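Local structure of 1,3,6,8-tetrahydroxynaphthalene synthase (Streptomyces coelicolor, 1U0M) at residues Phe274-Ala279 against Asp319-Leu324; Ala151-Ala156 against Glu348-Cys353. The protein catalyses the iterative condensation of five malonyl-CoA units and the cyclisation of the resulting pentaketide to 1,3,6,8-tetrahydroxynaphthalene, a step toward melanin. One frame throughout, in Å; residues are numbered along the deposited sequence.

Overall arrangement
From the N terminus, the chain first reaches residues 151-156, on the helix 148-162 that follows the putative active-site Cys-146. Next come residues 274-279, at an edge strand within this chain, and residues 319-324 on helix 315-326; interaction 1 closes this short, largely helical loop. Strand 346-355 then brings residues 348-353 back to the early helix, so interaction 2 closes a far longer loop that encloses interaction 1 without crossing it. Interaction 2 joins the N-terminal and C-terminal halves of the thiolase fold, whereas interaction 1 lies within the C-terminal half. Their centres lie about 12 Å apart; without touching, both involve strands of the C-terminal half, 276-278 and 346-355, which strand 337-342 joins.

Interaction 1: residues Phe274-Ala279 against Asp319-Leu324; sequences FYIVHA and DALRRL
Leu-324 lays its CD1 methyl over one face of the Phe-274 ring, 3.6 Å from the ring centroid, in a CH-pi contact. CD1 sits off centre toward the rim, with CZ of Phe-274 its nearest ring atom at 3.2 Å, and CD2 of Leu-324 also meets that rim. The leucine gets there because its CG stands anti to the backbone N (chi1 -177°). Its branched end suits a place between two apolar partners, since CD1 of Leu-324 also rests 3.5 Å from CD1 of Ile-276. Ile-276 divides its branches, the CG1-CD1 arm going to Leu-324 and CG2 pressing tightly on CB of Ala-320 at 3.4 Å, where a small residue lets the helix come close. Strand and helix run nearly antiparallel; helix 315-326 belongs to the connection from strand 276-278 to its parallel neighbour 337-342, a beta-alpha-beta crossover of this thiolase fold. With an alanine in place of Phe-274, CD1 of Leu-324 would probably lose the ring face beneath it and CD2 the rim, leaving a gap beside the strand. The packing is looser at Leu-321, whose CD2 comes only within 4.1 Å of CG1 of Ile-276. Away from the strand the helix turns polar: the partly exposed Arg-322 and Arg-323 form salt bridges with Asp-319, NE of Arg-323 meeting OD1 of Asp-319 on its syn side at 2.5 Å, while Arg-323 also pairs with Glu-308.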
loop_
_atom_site.group_PDB
_atom_site.type_symbol
_atom_site.label_atom_id
_atom_site.label_comp_id
_atom_site.label_asym_id
_atom_site.label_seq_id
_atom_site.Cartn_x
_atom_site.Cartn_y
_atom_site.Cartn_z
ATOM N N PHE A 274 -26.213 8.037 12.744
ATOM C CA PHE A 274 -24.765 7.874 12.844
ATOM C C PHE A 274 -23.986 8.605 11.754
ATOM O O PHE A 274 -24.230 8.397 10.567
ATOM C CB PHE A 274 -24.449 6.389 12.749
ATOM C CG PHE A 274 -23.683 5.849 13.902
ATOM C CD1 PHE A 274 -24.052 6.155 15.203
ATOM C CD2 PHE A 274 -22.619 4.982 13.686
ATOM C CE1 PHE A 274 -23.373 5.599 16.280
ATOM C CE2 PHE A 274 -21.931 4.420 14.750
ATOM C CZ PHE A 274 -22.308 4.726 16.051
ATOM N N TYR A 275 -23.034 9.443 12.155
ATOM C CA TYR A 275 -22.212 10.168 11.192
ATOM C C TYR A 275 -20.774 10.364 11.657
ATOM O O TYR A 275 -20.482 11.250 12.462
ATOM C CB TYR A 275 -22.826 11.529 10.867
ATOM C CG TYR A 275 -23.904 11.485 9.808
ATOM C CD1 TYR A 275 -25.193 11.040 10.105
ATOM C CD2 TYR A 275 -23.633 11.887 8.503
ATOM C CE1 TYR A 275 -26.190 11.001 9.122
ATOM C CE2 TYR A 275 -24.618 11.848 7.515
ATOM C CZ TYR A 275 -25.894 11.408 7.831
ATOM O OH TYR A 275 -26.866 11.403 6.851
ATOM N N ILE A 276 -19.880 9.528 11.139
ATOM C CA ILE A 276 -18.461 9.594 11.472
ATOM C C ILE A 276 -17.671 9.718 10.170
ATOM O O ILE A 276 -17.150 8.730 9.650
ATOM C CB ILE A 276 -18.009 8.322 12.227
ATOM C CG1 ILE A 276 -18.818 8.167 13.518
ATOM C CG2 ILE A 276 -16.526 8.398 12.543
ATOM C CD1 ILE A 276 -18.631 9.297 14.505
ATOM N N VAL A 277 -17.595 10.936 9.643
ATOM C CA VAL A 277 -16.890 11.182 8.395
ATOM C C VAL A 277 -15.664 12.066 8.590
ATOM O O VAL A 277 -15.673 12.975 9.418
ATOM C CB VAL A 277 -17.806 11.865 7.367
ATOM C CG1 VAL A 277 -19.164 11.204 7.372
ATOM C CG2 VAL A 277 -17.928 13.343 7.675
ATOM N N HIS A 278 -14.612 11.799 7.820
ATOM C CA HIS A 278 -13.398 12.589 7.916
ATOM C C HIS A 278 -13.228 13.551 6.756
ATOM O O HIS A 278 -13.206 13.154 5.591
ATOM C CB HIS A 278 -12.155 11.699 7.996
ATOM C CG HIS A 278 -10.874 12.446 7.776
ATOM N ND1 HIS A 278 -10.592 13.639 8.406
ATOM C CD2 HIS A 278 -9.814 12.186 6.975
ATOM C CE1 HIS A 278 -9.416 14.083 7.999
ATOM N NE2 HIS A 278 -8.924 13.221 7.131
ATOM N N ALA A 279 -13.101 14.823 7.103
ATOM C CA ALA A 279 -12.897 15.883 6.134
ATOM C C ALA A 279 -11.883 16.829 6.775
ATOM O O ALA A 279 -11.961 17.116 7.974
ATOM C CB ALA A 279 -14.214 16.606 5.857
ATOM N N ASP A 319 -10.558 7.978 15.442
ATOM C CA ASP A 319 -10.643 8.758 16.667
ATOM C C ASP A 319 -12.050 9.317 16.864
ATOM O O ASP A 319 -12.491 9.507 17.994
ATOM C CB ASP A 319 -9.624 9.890 16.642
ATOM C CG ASP A 319 -9.670 10.735 17.891
ATOM O OD1 ASP A 319 -10.472 11.691 17.941
ATOM O OD2 ASP A 319 -8.904 10.430 18.831
ATOM N N ALA A 320 -12.748 9.590 15.765
ATOM C CA ALA A 320 -14.108 10.108 15.848
ATOM C C ALA A 320 -14.932 9.007 16.493
ATOM O O ALA A 320 -15.694 9.256 17.424
ATOM C CB ALA A 320 -14.648 10.429 14.464
ATOM N N LEU A 321 -14.765 7.784 15.997
ATOM C CA LEU A 321 -15.471 6.641 16.555
ATOM C C LEU A 321 -15.120 6.538 18.022
ATOM O O LEU A 321 -16.000 6.449 18.872
ATOM C CB LEU A 321 -15.056 5.344 15.869
ATOM C CG LEU A 321 -15.922 4.835 14.722
ATOM C CD1 LEU A 321 -15.382 3.489 14.262
ATOM C CD2 LEU A 321 -17.368 4.698 15.177
ATOM N N ARG A 322 -13.827 6.551 18.317
ATOM C CA ARG A 322 -13.376 6.454 19.693
ATOM C C ARG A 322 -14.130 7.450 20.578
ATOM O O ARG A 322 -14.409 7.168 21.743
ATOM C CB ARG A 322 -11.863 6.699 19.772
ATOM C CG ARG A 322 -11.245 6.436 21.142
ATOM C CD ARG A 322 -11.271 7.685 22.006
ATOM N NE ARG A 322 -10.243 8.643 21.605
ATOM C CZ ARG A 322 -10.347 9.961 21.749
ATOM N NH1 ARG A 322 -11.437 10.496 22.278
ATOM N NH2 ARG A 322 -9.357 10.749 21.363
ATOM N N ARG A 323 -14.471 8.609 20.024
ATOM C CA ARG A 323 -15.192 9.621 20.788
ATOM C C ARG A 323 -16.683 9.312 20.851
ATOM O O ARG A 323 -17.389 9.778 21.750
ATOM C CB ARG A 323 -14.976 11.006 20.177
ATOM C CG ARG A 323 -13.575 11.553 20.369
ATOM C CD ARG A 323 -13.335 12.755 19.480
ATOM N NE ARG A 323 -11.921 13.103 19.429
ATOM C CZ ARG A 323 -11.312 13.897 20.301
ATOM N NH1 ARG A 323 -11.997 14.438 21.299
ATOM N NH2 ARG A 323 -10.014 14.142 20.182
ATOM N N LEU A 324 -17.155 8.526 19.891
ATOM C CA LEU A 324 -18.558 8.150 19.840
ATOM C C LEU A 324 -18.808 7.047 20.857
ATOM O O LEU A 324 -19.940 6.820 21.283
ATOM C CB LEU A 324 -18.920 7.680 18.433
ATOM C CG LEU A 324 -20.377 7.312 18.156
ATOM C CD1 LEU A 324 -20.647 7.440 16.672
ATOM C CD2 LEU A 324 -20.663 5.904 18.647
#

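Interaction 2: residues Ala151-Ala156 against Glu348-Cys353; sequences AAINRA and EMSLGC
A bend at chi2 of Glu-348 (-66°) folds its chain against Ala-151, and in Asn-154 a CG placed anti to the carbonyl carbon carries the amide toward the strand backbone. The folded glutamate lies alongside the alanine, its OE2 3.2 Å from CB of Ala-151; the single methyl leaves room for a chain this close. Asn-154 gives a hydrogen bond there, ND2 donating to the carbonyl O of Met-349 at 3.3 Å. That bond is far from straight (137° at the hydrogen), with the donor above the carbonyl plane and the acceptor tilted out of the amide plane. The other end of the amide, OD1 of Asn-154, lies 3.5 Å from CB of Ser-350, a small side chain that lets the asparagine settle against the strand.

Arg-155 reaches back along the helix through a chain bent at chi2 and chi3. Its NH2 makes a weak, long salt bridge to OE2 of Glu-348 at 3.5 Å, the carboxylate oxygen arriving at the guanidinium edge with the planes 22° apart. Asp-158 is its stronger partner, through NH1; Ile-139 of the second subunit packs on the same side chain, and Arg-137 of that subunit brings a like charge near NH2, which the two acidic groups probably help to offset. The Glu-348 side chain lies about 10 Å from that of Cys-146, the probable catalytic residue just before this helix. In this alpha-beta-alpha-beta-alpha fold, helix 148-162 lies in the middle alpha layer, its Asn-154 side on strands 346-355 and 212-222 and its alanine side, Ala-152 and Ala-156, on 167-175 and 108-112.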
loop_
_atom_site.group_PDB
_atom_site.type_symbol
_atom_site.label_atom_id
_atom_site.label_comp_id
_atom_site.label_asym_id
_atom_site.label_seq_id
_atom_site.Cartn_x
_atom_site.Cartn_y
_atom_site.Cartn_z
ATOM N N ALA A 151 -10.624 3.381 3.997
ATOM C CA ALA A 151 -10.203 2.278 3.135
ATOM C C ALA A 151 -9.777 1.058 3.950
ATOM O O ALA A 151 -10.008 -0.078 3.538
ATOM C CB ALA A 151 -9.061 2.720 2.230
ATOM N N ALA A 152 -9.149 1.288 5.101
ATOM C CA ALA A 152 -8.710 0.185 5.943
ATOM C C ALA A 152 -9.946 -0.565 6.424
ATOM O O ALA A 152 -9.998 -1.796 6.398
ATOM C CB ALA A 152 -7.919 0.711 7.125
ATOM N N ILE A 153 -10.942 0.198 6.860
ATOM C CA ILE A 153 -12.192 -0.368 7.334
ATOM C C ILE A 153 -12.777 -1.222 6.227
ATOM O O ILE A 153 -12.975 -2.420 6.397
ATOM C CB ILE A 153 -13.191 0.740 7.696
ATOM C CG1 ILE A 153 -12.720 1.460 8.964
ATOM C CG2 ILE A 153 -14.583 0.150 7.874
ATOM C CD1 ILE A 153 -13.425 2.783 9.228
ATOM N N ASN A 154 -13.038 -0.598 5.085
ATOM C CA ASN A 154 -13.601 -1.305 3.947
ATOM C C ASN A 154 -12.824 -2.560 3.588
ATOM O O ASN A 154 -13.377 -3.478 2.993
ATOM C CB ASN A 154 -13.677 -0.380 2.733
ATOM C CG ASN A 154 -14.656 0.743 2.935
ATOM O OD1 ASN A 154 -15.339 0.798 3.955
ATOM N ND2 ASN A 154 -14.741 1.644 1.966
ATOM N N ARG A 155 -11.546 -2.613 3.947
ATOM C CA ARG A 155 -10.751 -3.796 3.632
ATOM C C ARG A 155 -10.932 -4.862 4.691
ATOM O O ARG A 155 -11.194 -6.020 4.374
ATOM C CB ARG A 155 -9.255 -3.464 3.501
ATOM C CG ARG A 155 -8.865 -2.715 2.238
ATOM C CD ARG A 155 -9.734 -3.097 1.052
ATOM N NE ARG A 155 -10.630 -2.001 0.685
ATOM C CZ ARG A 155 -11.757 -2.151 -0.002
ATOM N NH1 ARG A 155 -12.139 -3.357 -0.401
ATOM N NH2 ARG A 155 -12.505 -1.095 -0.288
ATOM N N ALA A 156 -10.779 -4.473 5.951
ATOM C CA ALA A 156 -10.941 -5.412 7.051
ATOM C C ALA A 156 -12.317 -6.057 6.912
ATOM O O ALA A 156 -12.518 -7.219 7.254
ATOM C CB ALA A 156 -10.834 -4.680 8.369
ATOM N N GLU A 348 -13.876 6.596 0.785
ATOM C CA GLU A 348 -14.152 5.253 1.256
ATOM C C GLU A 348 -15.328 5.366 2.219
ATOM O O GLU A 348 -15.173 5.755 3.375
ATOM C CB GLU A 348 -12.928 4.654 1.955
ATOM C CG GLU A 348 -11.757 4.349 1.017
ATOM C CD GLU A 348 -12.066 3.249 0.006
ATOM O OE1 GLU A 348 -12.974 3.441 -0.823
ATOM O OE2 GLU A 348 -11.400 2.191 0.039
ATOM N N MET A 349 -16.511 5.038 1.711
ATOM C CA MET A 349 -17.751 5.106 2.474
ATOM C C MET A 349 -18.107 3.742 3.053
ATOM O O MET A 349 -17.786 2.712 2.472
ATOM C CB MET A 349 -18.871 5.607 1.560
ATOM C CG MET A 349 -18.552 6.941 0.927
ATOM S SD MET A 349 -19.422 7.281 -0.616
ATOM C CE MET A 349 -18.394 6.377 -1.797
ATOM N N SER A 350 -18.775 3.746 4.199
ATOM C CA SER A 350 -19.173 2.510 4.864
ATOM C C SER A 350 -20.482 2.695 5.647
ATOM O O SER A 350 -20.581 3.575 6.501
ATOM C CB SER A 350 -18.056 2.063 5.810
ATOM O OG SER A 350 -18.411 0.886 6.507
ATOM N N LEU A 351 -21.486 1.872 5.342
ATOM C CA LEU A 351 -22.779 1.934 6.025
ATOM C C LEU A 351 -22.875 0.787 7.036
ATOM O O LEU A 351 -22.520 -0.346 6.724
ATOM C CB LEU A 351 -23.926 1.841 5.004
ATOM C CG LEU A 351 -24.105 2.994 4.002
ATOM C CD1 LEU A 351 -25.253 2.687 3.035
ATOM C CD2 LEU A 351 -24.374 4.286 4.756
ATOM N N GLY A 352 -23.343 1.088 8.248
ATOM C CA GLY A 352 -23.462 0.068 9.280
ATOM C C GLY A 352 -24.318 0.454 10.485
ATOM O O GLY A 352 -24.427 1.631 10.823
ATOM N N CYS A 353 -24.910 -0.549 11.136
ATOM C CA CYS A 353 -25.773 -0.368 12.313
ATOM C C CYS A 353 -25.000 -0.565 13.597
ATOM O O CYS A 353 -24.059 -1.332 13.629
ATOM C CB CYS A 353 -26.895 -1.406 12.331
ATOM S SG CYS A 353 -28.269 -1.107 11.225
#